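PDB 3LUP: DegV family protein from Streptococcus agalactiae, which probably binds long-chain fatty acids, here holding elaidic acid, and may take part in lipid transport or fatty acid metabolism. Local coordinates for residues A[9-14]-A[89-94]; A[29-34]-A[65-70]; A[162-167]-A[270-275]. All coordinates share one frame; numbering follows the deposited sequence.

Contact 1. Residues A[9-14]-A[89-94]; sequences ITDTSA and GLFIAA
Asp11 reaches across to Ile92 with one carboxylate oxygen and holds its own turn with the other. Asp11 OD2 accepts the backbone N of Ile92 through its syn lone pair, 3.0 Å away and nearly straight (164°). Asp11 OD1 takes two donors from Ser13: the backbone N on its anti lone pair, which closes an Asx turn within the type I turn Asp11–Ala14, and Ser13 OG at 2.7 Å, on the syn side but 21° out of the carboxylate plane. Ser13 OG is also hydrogen-bonded to Thr123. The carboxylate is thereby fixed in rotation by bonds on both oxygens.

The two chains run in nearly the same direction. Leu90 N donates to Ile9 O at 2.7 Å beside the bridge of Ile9 with Gly89. One residue on, the Thr10 hydroxyl replaces a backbone donor: with OG1 anti to the backbone N (chi1 -176°), Thr10 OG1 binds Leu90 O at 3.0 Å, an oxygen shared with Gln127.

The Phe91 ring is surrounded by mixed neighbours. Ile9 lies alongside it, Ile9 CG2 resting 3.4 Å from Phe91 CE1, while Ile9 O stands over one ring face near the rim. Asp11 OD2 meets the edge of the same ring, in its plane.

Strands 6-11 and 86-89 are central neighbours of a four-stranded parallel sheet ordered 2-1-3-4, and their outgoing loops form part of the fatty acid pocket, which Ile92 lines.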
loop_
_atom_site.group_PDB
_atom_site.type_symbol
_atom_site.label_atom_id
_atom_site.label_comp_id
_atom_site.label_asym_id
_atom_site.label_seq_id
_atom_site.Cartn_x
_atom_site.Cartn_y
_atom_site.Cartn_z
ATOM N N ILE A 9 -4.582 -1.560 -13.708
ATOM C CA ILE A 9 -4.815 -2.672 -12.796
ATOM C C ILE A 9 -4.049 -2.510 -11.480
ATOM O O ILE A 9 -2.860 -2.118 -11.449
ATOM C CB ILE A 9 -4.544 -4.062 -13.438
ATOM C CG1 ILE A 9 -5.424 -4.280 -14.663
ATOM C CG2 ILE A 9 -4.888 -5.175 -12.481
ATOM C CD1 ILE A 9 -4.865 -3.737 -15.939
ATOM N N THR A 10 -4.772 -2.808 -10.405
ATOM C CA THR A 10 -4.247 -2.737 -9.064
ATOM C C THR A 10 -4.889 -3.824 -8.222
ATOM O O THR A 10 -5.644 -4.629 -8.741
ATOM C CB THR A 10 -4.478 -1.342 -8.441
ATOM O OG1 THR A 10 -3.850 -1.299 -7.148
ATOM C CG2 THR A 10 -5.962 -1.034 -8.313
ATOM N N ASP A 11 -4.578 -3.853 -6.934
ATOM C CA ASP A 11 -5.168 -4.833 -6.048
ATOM C C ASP A 11 -5.832 -4.100 -4.901
ATOM O O ASP A 11 -5.699 -2.896 -4.778
ATOM C CB ASP A 11 -4.121 -5.842 -5.566
ATOM C CG ASP A 11 -2.872 -5.169 -5.003
ATOM O OD1 ASP A 11 -3.001 -4.371 -4.029
ATOM O OD2 ASP A 11 -1.765 -5.442 -5.547
ATOM N N THR A 12 -6.569 -4.828 -4.077
ATOM C CA THR A 12 -7.360 -4.217 -3.019
ATOM C C THR A 12 -6.527 -3.658 -1.850
ATOM O O THR A 12 -7.088 -3.029 -0.950
ATOM C CB THR A 12 -8.422 -5.176 -2.480
ATOM O OG1 THR A 12 -7.770 -6.311 -1.915
ATOM C CG2 THR A 12 -9.349 -5.628 -3.591
ATOM N N SER A 13 -5.206 -3.847 -1.876
ATOM C CA SER A 13 -4.341 -3.244 -0.861
ATOM C C SER A 13 -4.105 -1.761 -1.133
ATOM O O SER A 13 -3.708 -1.020 -0.243
ATOM C CB SER A 13 -3.006 -3.989 -0.749
ATOM O OG SER A 13 -2.051 -3.519 -1.699
ATOM N N ALA A 14 -4.339 -1.331 -2.368
ATOM C CA ALA A 14 -4.237 0.088 -2.732
ATOM C C ALA A 14 -5.424 0.845 -2.166
ATOM O O ALA A 14 -6.558 0.384 -2.265
ATOM C CB ALA A 14 -4.201 0.238 -4.222
ATOM N N GLY A 89 0.048 -1.901 -14.635
ATOM C CA GLY A 89 -0.268 -2.669 -13.431
ATOM C C GLY A 89 0.536 -2.132 -12.265
ATOM O O GLY A 89 1.778 -2.189 -12.276
ATOM N N LEU A 90 -0.183 -1.588 -11.278
ATOM C CA LEU A 90 0.409 -0.990 -10.064
ATOM C C LEU A 90 -0.036 -1.737 -8.793
ATOM O O LEU A 90 -1.036 -1.392 -8.146
ATOM C CB LEU A 90 0.061 0.495 -9.966
ATOM C CG LEU A 90 0.640 1.432 -11.025
ATOM C CD1 LEU A 90 0.095 2.837 -10.812
ATOM C CD2 LEU A 90 2.158 1.434 -10.993
ATOM N N PHE A 91 0.726 -2.773 -8.462
ATOM C CA PHE A 91 0.373 -3.670 -7.382
ATOM C C PHE A 91 1.260 -3.476 -6.157
ATOM O O PHE A 91 2.312 -2.814 -6.219
ATOM C CB PHE A 91 0.462 -5.121 -7.854
ATOM C CG PHE A 91 -0.287 -5.389 -9.124
ATOM C CD1 PHE A 91 -1.680 -5.468 -9.119
ATOM C CD2 PHE A 91 0.401 -5.557 -10.323
ATOM C CE1 PHE A 91 -2.379 -5.695 -10.290
ATOM C CE2 PHE A 91 -0.276 -5.800 -11.498
ATOM C CZ PHE A 91 -1.679 -5.865 -11.491
ATOM N N ILE A 92 0.803 -4.064 -5.050
ATOM C CA ILE A 92 1.559 -4.218 -3.810
ATOM C C ILE A 92 3.091 -4.441 -4.007
ATOM O O ILE A 92 3.525 -5.163 -4.920
ATOM C CB ILE A 92 0.894 -5.349 -2.966
ATOM C CG1 ILE A 92 1.494 -5.452 -1.569
ATOM C CG2 ILE A 92 0.965 -6.696 -3.679
ATOM C CD1 ILE A 92 0.497 -5.943 -0.523
ATOM N N ALA A 93 3.892 -3.789 -3.157
ATOM C CA ALA A 93 5.364 -3.910 -3.136
ATOM C C ALA A 93 5.936 -5.315 -3.331
ATOM O O ALA A 93 5.551 -6.248 -2.632
ATOM C CB ALA A 93 5.889 -3.340 -1.822
ATOM N N ALA A 94 6.884 -5.453 -4.254
ATOM C CA ALA A 94 7.688 -6.688 -4.422
ATOM C C ALA A 94 8.310 -7.207 -3.116
ATOM O O ALA A 94 8.457 -8.411 -2.933
ATOM C CB ALA A 94 8.795 -6.462 -5.464
#

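Contact 2. Residues A[29-34]-A[65-70]; sequences LDIPII and SQPSLA. With ELA (Elaidic acid), chain B.
Ile31 uses both branches at CB to join Pro67, Ser65 and the bound lipid. With CG1 beside its backbone N (chi1 -57°) and the chain extended to CD1, the longer branch runs alongside the pyrrolidine ring of Pro67, pointing the same way, and Ile31 CG1 lies 3.8 Å from Pro67 CD. The CG2 methyl of Ile31 forms the other branch, 3.3 Å from Ser65 O and 3.9 Å from C5 of the elaidic acid. Further back, Leu29 meets Pro67 through the bases of the side chains, Leu29 CB to Pro67 CB at 3.9 Å, and Phe99 of helix 99-103 packs on both Leu29 and Pro67.

Ser65 follows directly on strand 63-64, which pairs antiparallel with strand 33-34, and Ser65 N donates to Pro32 O at 3.2 Å, tilted 30° from the carbonyl plane. This bond carries the two chains together just beyond the end of this two-stranded antiparallel ladder. The Ser65 side chain turns between its own backbone N and carbonyl carbon (chi1 64°), which brings Ser65 OG against the Pro32 ring, 3.3 Å from Pro32 CG and close to CB and CD as well. Ile34 adds its CD1 methyl beside Ser65 CB.

Gln66 has its CB pointing away from 29-34 and serves the ligand side instead. Its chain is extended beyond CG, the amide OE1 being held by Asn102, and Gln66 NE2 lies 3.6 Å from the lipid oxygen OXT, with CG also near; the lipid is hydrogen-bonded to Arg175. Ser68 OG caps the start of helix 69-81 through Glu71 N.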
loop_
_atom_site.group_PDB
_atom_site.type_symbol
_atom_site.label_atom_id
_atom_site.label_comp_id
_atom_site.label_asym_id
_atom_site.label_seq_id
_atom_site.Cartn_x
_atom_site.Cartn_y
_atom_site.Cartn_z
ATOM N N LEU A 29 -7.832 -6.277 -8.528
ATOM C CA LEU A 29 -7.709 -7.685 -8.146
ATOM C C LEU A 29 -7.893 -7.856 -6.642
ATOM O O LEU A 29 -7.353 -7.065 -5.870
ATOM C CB LEU A 29 -6.316 -8.197 -8.517
ATOM C CG LEU A 29 -6.006 -8.739 -9.906
ATOM C CD1 LEU A 29 -6.827 -8.062 -10.972
ATOM C CD2 LEU A 29 -4.514 -8.605 -10.202
ATOM N N ASP A 30 -8.622 -8.897 -6.230
ATOM C CA ASP A 30 -8.830 -9.172 -4.804
ATOM C C ASP A 30 -7.688 -9.932 -4.137
ATOM O O ASP A 30 -7.111 -10.851 -4.716
ATOM C CB ASP A 30 -10.143 -9.918 -4.578
ATOM C CG ASP A 30 -11.352 -9.134 -5.065
ATOM O OD1 ASP A 30 -11.369 -7.883 -4.944
ATOM O OD2 ASP A 30 -12.290 -9.776 -5.587
ATOM N N ILE A 31 -7.371 -9.530 -2.909
ATOM C CA ILE A 31 -6.398 -10.241 -2.065
ATOM C C ILE A 31 -7.110 -11.029 -0.969
ATOM O O ILE A 31 -7.773 -10.446 -0.120
ATOM C CB ILE A 31 -5.347 -9.279 -1.432
ATOM C CG1 ILE A 31 -4.612 -8.497 -2.536
ATOM C CG2 ILE A 31 -4.381 -10.063 -0.521
ATOM C CD1 ILE A 31 -3.623 -7.463 -2.062
ATOM N N PRO A 32 -6.989 -12.360 -1.001
ATOM C CA PRO A 32 -7.612 -13.196 0.019
ATOM C C PRO A 32 -6.940 -13.102 1.395
ATOM O O PRO A 32 -5.721 -12.947 1.492
ATOM C CB PRO A 32 -7.451 -14.613 -0.546
ATOM C CG PRO A 32 -7.223 -14.425 -2.023
ATOM C CD PRO A 32 -6.406 -13.169 -2.087
ATOM N N ILE A 33 -7.750 -13.169 2.445
ATOM C CA ILE A 33 -7.235 -13.346 3.788
ATOM C C ILE A 33 -7.589 -14.755 4.278
ATOM O O ILE A 33 -8.680 -15.263 4.013
ATOM C CB ILE A 33 -7.749 -12.260 4.778
ATOM C CG1 ILE A 33 -9.049 -12.688 5.443
ATOM C CG2 ILE A 33 -7.918 -10.885 4.103
ATOM C CD1 ILE A 33 -9.274 -11.998 6.746
ATOM N N ILE A 34 -6.660 -15.398 4.968
ATOM C CA ILE A 34 -6.900 -16.754 5.450
ATOM C C ILE A 34 -6.923 -16.785 6.972
ATOM O O ILE A 34 -5.878 -16.674 7.628
ATOM C CB ILE A 34 -5.851 -17.775 4.921
ATOM C CG1 ILE A 34 -5.579 -17.576 3.421
ATOM C CG2 ILE A 34 -6.314 -19.197 5.199
ATOM C CD1 ILE A 34 -4.148 -17.915 3.004
ATOM N N SER A 65 -2.832 -14.220 0.913
ATOM C CA SER A 65 -2.241 -14.853 -0.251
ATOM C C SER A 65 -2.257 -13.854 -1.379
ATOM O O SER A 65 -3.045 -12.912 -1.357
ATOM C CB SER A 65 -3.013 -16.103 -0.644
ATOM O OG SER A 65 -4.319 -15.731 -1.021
ATOM N N GLN A 66 -1.367 -14.063 -2.349
ATOM C CA GLN A 66 -1.265 -13.229 -3.538
ATOM C C GLN A 66 -2.596 -13.229 -4.275
ATOM O O GLN A 66 -3.339 -14.211 -4.193
ATOM C CB GLN A 66 -0.170 -13.773 -4.457
ATOM C CG GLN A 66 1.235 -13.621 -3.907
ATOM C CD GLN A 66 2.261 -14.464 -4.641
ATOM O OE1 GLN A 66 2.313 -14.489 -5.882
ATOM N NE2 GLN A 66 3.094 -15.154 -3.878
ATOM N N PRO A 67 -2.925 -12.127 -4.974
ATOM C CA PRO A 67 -4.090 -12.204 -5.862
ATOM C C PRO A 67 -3.887 -13.302 -6.905
ATOM O O PRO A 67 -2.762 -13.750 -7.112
ATOM C CB PRO A 67 -4.151 -10.818 -6.522
ATOM C CG PRO A 67 -3.014 -10.045 -5.988
ATOM C CD PRO A 67 -2.457 -10.747 -4.792
ATOM N N SER A 68 -4.973 -13.751 -7.525
ATOM C CA SER A 68 -4.921 -14.849 -8.497
ATOM C C SER A 68 -4.167 -14.489 -9.806
ATOM O O SER A 68 -4.510 -13.518 -10.496
ATOM C CB SER A 68 -6.348 -15.337 -8.786
ATOM O OG SER A 68 -6.386 -16.250 -9.868
ATOM N N LEU A 69 -3.136 -15.268 -10.133
ATOM C CA LEU A 69 -2.463 -15.138 -11.422
ATOM C C LEU A 69 -3.459 -15.390 -12.542
ATOM O O LEU A 69 -3.440 -14.704 -13.563
ATOM C CB LEU A 69 -1.310 -16.132 -11.557
ATOM C CG LEU A 69 -0.072 -15.976 -10.670
ATOM C CD1 LEU A 69 0.860 -17.169 -10.845
ATOM C CD2 LEU A 69 0.649 -14.658 -10.945
ATOM N N ALA A 70 -4.331 -16.375 -12.338
ATOM C CA ALA A 70 -5.345 -16.742 -13.317
ATOM C C ALA A 70 -6.334 -15.604 -13.556
ATOM O O ALA A 70 -6.773 -15.398 -14.684
ATOM C CB ALA A 70 -6.069 -18.009 -12.887
HETATM C CA ELA B . 1.572 -12.773 0.063
HETATM C C ELA B . 1.823 -14.225 0.482
HETATM O O ELA B . 1.681 -14.634 1.672
HETATM C C3 ELA B . 0.130 -12.311 0.260
HETATM C C4 ELA B . -0.126 -10.986 -0.449
HETATM C C5 ELA B . -0.647 -9.891 0.504
HETATM C C6 ELA B . 0.505 -9.170 1.217
HETATM C C7 ELA B . 0.151 -8.332 2.441
HETATM C C8 ELA B . 1.426 -7.743 3.056
HETATM C C9 ELA B . 1.187 -6.348 3.618
HETATM C C10 ELA B . 2.176 -5.674 4.493
HETATM C C11 ELA B . 1.712 -4.600 5.456
HETATM C C12 ELA B . 2.564 -3.339 5.387
HETATM C C13 ELA B . 1.833 -2.148 4.792
HETATM C C14 ELA B . 2.300 -0.814 5.357
HETATM C C15 ELA B . 1.450 0.328 4.781
HETATM C C16 ELA B . 2.032 1.721 5.027
HETATM C C17 ELA B . 2.376 2.414 3.713
HETATM C C18 ELA B . 2.083 3.909 3.748
HETATM O OXT ELA B . 2.207 -15.043 -0.386
#

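Contact 3. Residues A[162-167]-A[270-275]; sequences IVVNDL and THLGEG. With ELA (Elaidic acid), chain B.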
loop_
_atom_site.group_PDB
_atom_site.type_symbol
_atom_site.label_atom_id
_atom_site.label_comp_id
_atom_site.label_asym_id
_atom_site.label_seq_id
_atom_site.Cartn_x
_atom_site.Cartn_y
_atom_site.Cartn_z
ATOM N N ILE A 162 5.810 3.665 9.627
ATOM C CA ILE A 162 4.838 2.931 10.438
ATOM C C ILE A 162 5.283 2.805 11.879
ATOM O O ILE A 162 6.459 2.627 12.163
ATOM C CB ILE A 162 4.625 1.465 9.932
ATOM C CG1 ILE A 162 4.738 1.357 8.401
ATOM C CG2 ILE A 162 3.299 0.885 10.459
ATOM C CD1 ILE A 162 5.270 -0.003 7.936
ATOM N N VAL A 163 4.328 2.879 12.789
ATOM C CA VAL A 163 4.579 2.534 14.173
ATOM C C VAL A 163 3.470 1.595 14.576
ATOM O O VAL A 163 2.293 1.943 14.490
ATOM C CB VAL A 163 4.608 3.759 15.102
ATOM C CG1 VAL A 163 4.572 3.321 16.580
ATOM C CG2 VAL A 163 5.832 4.606 14.804
ATOM N N VAL A 164 3.849 0.393 14.985
ATOM C CA VAL A 164 2.862 -0.629 15.266
ATOM C C VAL A 164 2.618 -0.756 16.767
ATOM O O VAL A 164 3.426 -0.294 17.593
ATOM C CB VAL A 164 3.208 -1.998 14.597
ATOM C CG1 VAL A 164 3.370 -1.822 13.104
ATOM C CG2 VAL A 164 4.449 -2.631 15.213
ATOM N N ASN A 165 1.498 -1.369 17.118
ATOM C CA ASN A 165 1.221 -1.582 18.507
ATOM C C ASN A 165 1.955 -2.816 19.030
ATOM O O ASN A 165 2.591 -2.777 20.090
ATOM C CB ASN A 165 -0.267 -1.656 18.759
ATOM C CG ASN A 165 -0.589 -1.483 20.201
ATOM O OD1 ASN A 165 -1.328 -2.279 20.782
ATOM N ND2 ASN A 165 -0.007 -0.450 20.819
ATOM N N ASP A 166 1.884 -3.907 18.275
ATOM C CA ASP A 166 2.636 -5.103 18.621
ATOM C C ASP A 166 3.234 -5.767 17.387
ATOM O O ASP A 166 2.584 -5.908 16.342
ATOM C CB ASP A 166 1.790 -6.081 19.459
ATOM C CG ASP A 166 0.917 -6.998 18.609
ATOM O OD1 ASP A 166 0.213 -6.466 17.714
ATOM O OD2 ASP A 166 0.945 -8.237 18.849
ATOM N N LEU A 167 4.482 -6.179 17.539
ATOM C CA LEU A 167 5.308 -6.566 16.411
ATOM C C LEU A 167 5.139 -8.007 15.921
ATOM O O LEU A 167 5.697 -8.370 14.890
ATOM C CB LEU A 167 6.772 -6.313 16.758
ATOM C CG LEU A 167 7.247 -4.867 16.845
ATOM C CD1 LEU A 167 8.202 -4.711 18.021
ATOM C CD2 LEU A 167 7.905 -4.455 15.542
ATOM N N THR A 270 -3.844 -7.604 9.025
ATOM C CA THR A 270 -3.205 -8.915 9.187
ATOM C C THR A 270 -1.692 -8.853 9.461
ATOM O O THR A 270 -1.188 -9.584 10.307
ATOM C CB THR A 270 -3.485 -9.846 7.961
ATOM O OG1 THR A 270 -4.888 -10.133 7.877
ATOM C CG2 THR A 270 -2.728 -11.166 8.077
ATOM N N HIS A 271 -0.970 -7.992 8.752
ATOM C CA HIS A 271 0.491 -7.962 8.875
ATOM C C HIS A 271 0.996 -6.923 9.875
ATOM O O HIS A 271 2.100 -7.044 10.418
ATOM C CB HIS A 271 1.132 -7.779 7.497
ATOM C CG HIS A 271 0.863 -8.929 6.577
ATOM N ND1 HIS A 271 1.661 -10.052 6.536
ATOM C CD2 HIS A 271 -0.157 -9.160 5.715
ATOM C CE1 HIS A 271 1.164 -10.909 5.660
ATOM N NE2 HIS A 271 0.064 -10.388 5.144
ATOM N N LEU A 272 0.174 -5.916 10.130
ATOM C CA LEU A 272 0.557 -4.845 11.015
ATOM C C LEU A 272 0.023 -5.064 12.433
ATOM O O LEU A 272 0.630 -4.612 13.410
ATOM C CB LEU A 272 0.070 -3.515 10.438
ATOM C CG LEU A 272 1.087 -2.546 9.832
ATOM C CD1 LEU A 272 2.023 -3.210 8.823
ATOM C CD2 LEU A 272 0.366 -1.343 9.232
ATOM N N GLY A 273 -1.100 -5.773 12.533
ATOM C CA GLY A 273 -1.813 -5.912 13.786
ATOM C C GLY A 273 -2.789 -4.766 13.926
ATOM O O GLY A 273 -2.751 -3.812 13.130
ATOM N N GLU A 274 -3.675 -4.870 14.920
ATOM C CA GLU A 274 -4.544 -3.770 15.304
ATOM C C GLU A 274 -3.725 -2.778 16.129
ATOM O O GLU A 274 -2.694 -3.148 16.710
ATOM C CB GLU A 274 -5.754 -4.276 16.104
ATOM C CG GLU A 274 -6.729 -3.185 16.532
ATOM C CD GLU A 274 -8.078 -3.727 16.962
ATOM O OE1 GLU A 274 -8.227 -4.964 16.986
ATOM O OE2 GLU A 274 -8.996 -2.926 17.278
ATOM N N GLY A 275 -4.195 -1.529 16.180
ATOM C CA GLY A 275 -3.502 -0.450 16.866
ATOM C C GLY A 275 -2.340 0.177 16.097
ATOM O O GLY A 275 -1.632 1.023 16.657
HETATM C CA ELA B . 1.572 -12.773 0.063
HETATM C C ELA B . 1.823 -14.225 0.482
HETATM O O ELA B . 1.681 -14.634 1.672
HETATM C C3 ELA B . 0.130 -12.311 0.260
HETATM C C4 ELA B . -0.126 -10.986 -0.449
HETATM C C5 ELA B . -0.647 -9.891 0.504
HETATM C C6 ELA B . 0.505 -9.170 1.217
HETATM C C7 ELA B . 0.151 -8.332 2.441
HETATM C C8 ELA B . 1.426 -7.743 3.056
HETATM C C9 ELA B . 1.187 -6.348 3.618
HETATM C C10 ELA B . 2.176 -5.674 4.493
HETATM C C11 ELA B . 1.712 -4.600 5.456
HETATM C C12 ELA B . 2.564 -3.339 5.387
HETATM C C13 ELA B . 1.833 -2.148 4.792
HETATM C C14 ELA B . 2.300 -0.814 5.357
HETATM C C15 ELA B . 1.450 0.328 4.781
HETATM C C16 ELA B . 2.032 1.721 5.027
HETATM C C17 ELA B . 2.376 2.414 3.713
HETATM C C18 ELA B . 2.083 3.909 3.748
HETATM O OXT ELA B . 2.207 -15.043 -0.386
HETATM O O HOH W 1 -0.148 -3.406 15.685
HETATM O O HOH W 2 3.216 -6.035 13.585
#
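Leu272 O is gripped by two waters that tie the end of its helix to the chain leaving strand 159-163. Water 1 donates to Leu272 O at 2.7 Å, donates also to Glu274 O, and accepts from Asn165 N at 3.0 Å. Water 2 donates to Leu272 O at 3.0 Å and to Asp166 O at 2.8 Å, bridging two carbonyl oxygens that have no proton of their own to share. The polar link between the segments is thus made through solvent.

Gly273, with a positive phi of 88°, breaks the helical course of 266-272 and sends the chain toward strand 277-283, the antiparallel neighbour of 159-163 in the six-stranded mixed sheet. Along this exit Asn165 sets its CB 3.5 Å from Glu274 O and also against Gly275 O.

The Leu272 side chain divides its work. Leu272 CD2 packs on Ile162 CG2 at 3.9 Å, and Leu272 CG meets the CG1 methyl of Val164, the two side chains crossing at about a right angle. Leu272 CD1 goes to the lipid instead, 3.5 Å from C12 of the elaidic acid.

His271 faces the chain of the elaidic acid: C8 of the lipid lies 3.4 Å above one face of the His271 ring, toward the rim, with Thr270 CG2 over the opposite face. A chi2 of -87° turns the ring broadside to the lipid, and His271 NE2 is hydrogen-bonded to Thr64.

Overall arrangement
Contact 2 is nested inside the loop closed by contact 1, and the two touch: Thr10 O and Leu29 N, 2.7 Å apart, form a probable hydrogen bond between adjacent strands, and the centres of the two contacts lie about 11 Å apart. Contact 3 comes later in the chain, in the mixed-sheet part of the molecule, its centre about 21 Å from the centres of both others. The fatty acid spans the interval. Contact 2 borders its carboxylate end, contact 3 lies along its middle carbons, and contact 1 supplies Ile92, whose side chain is about 4 Å from it. Contacts 2 and 3 do not touch, their nearest atoms being about 5 Å apart, yet both meet the same lipid.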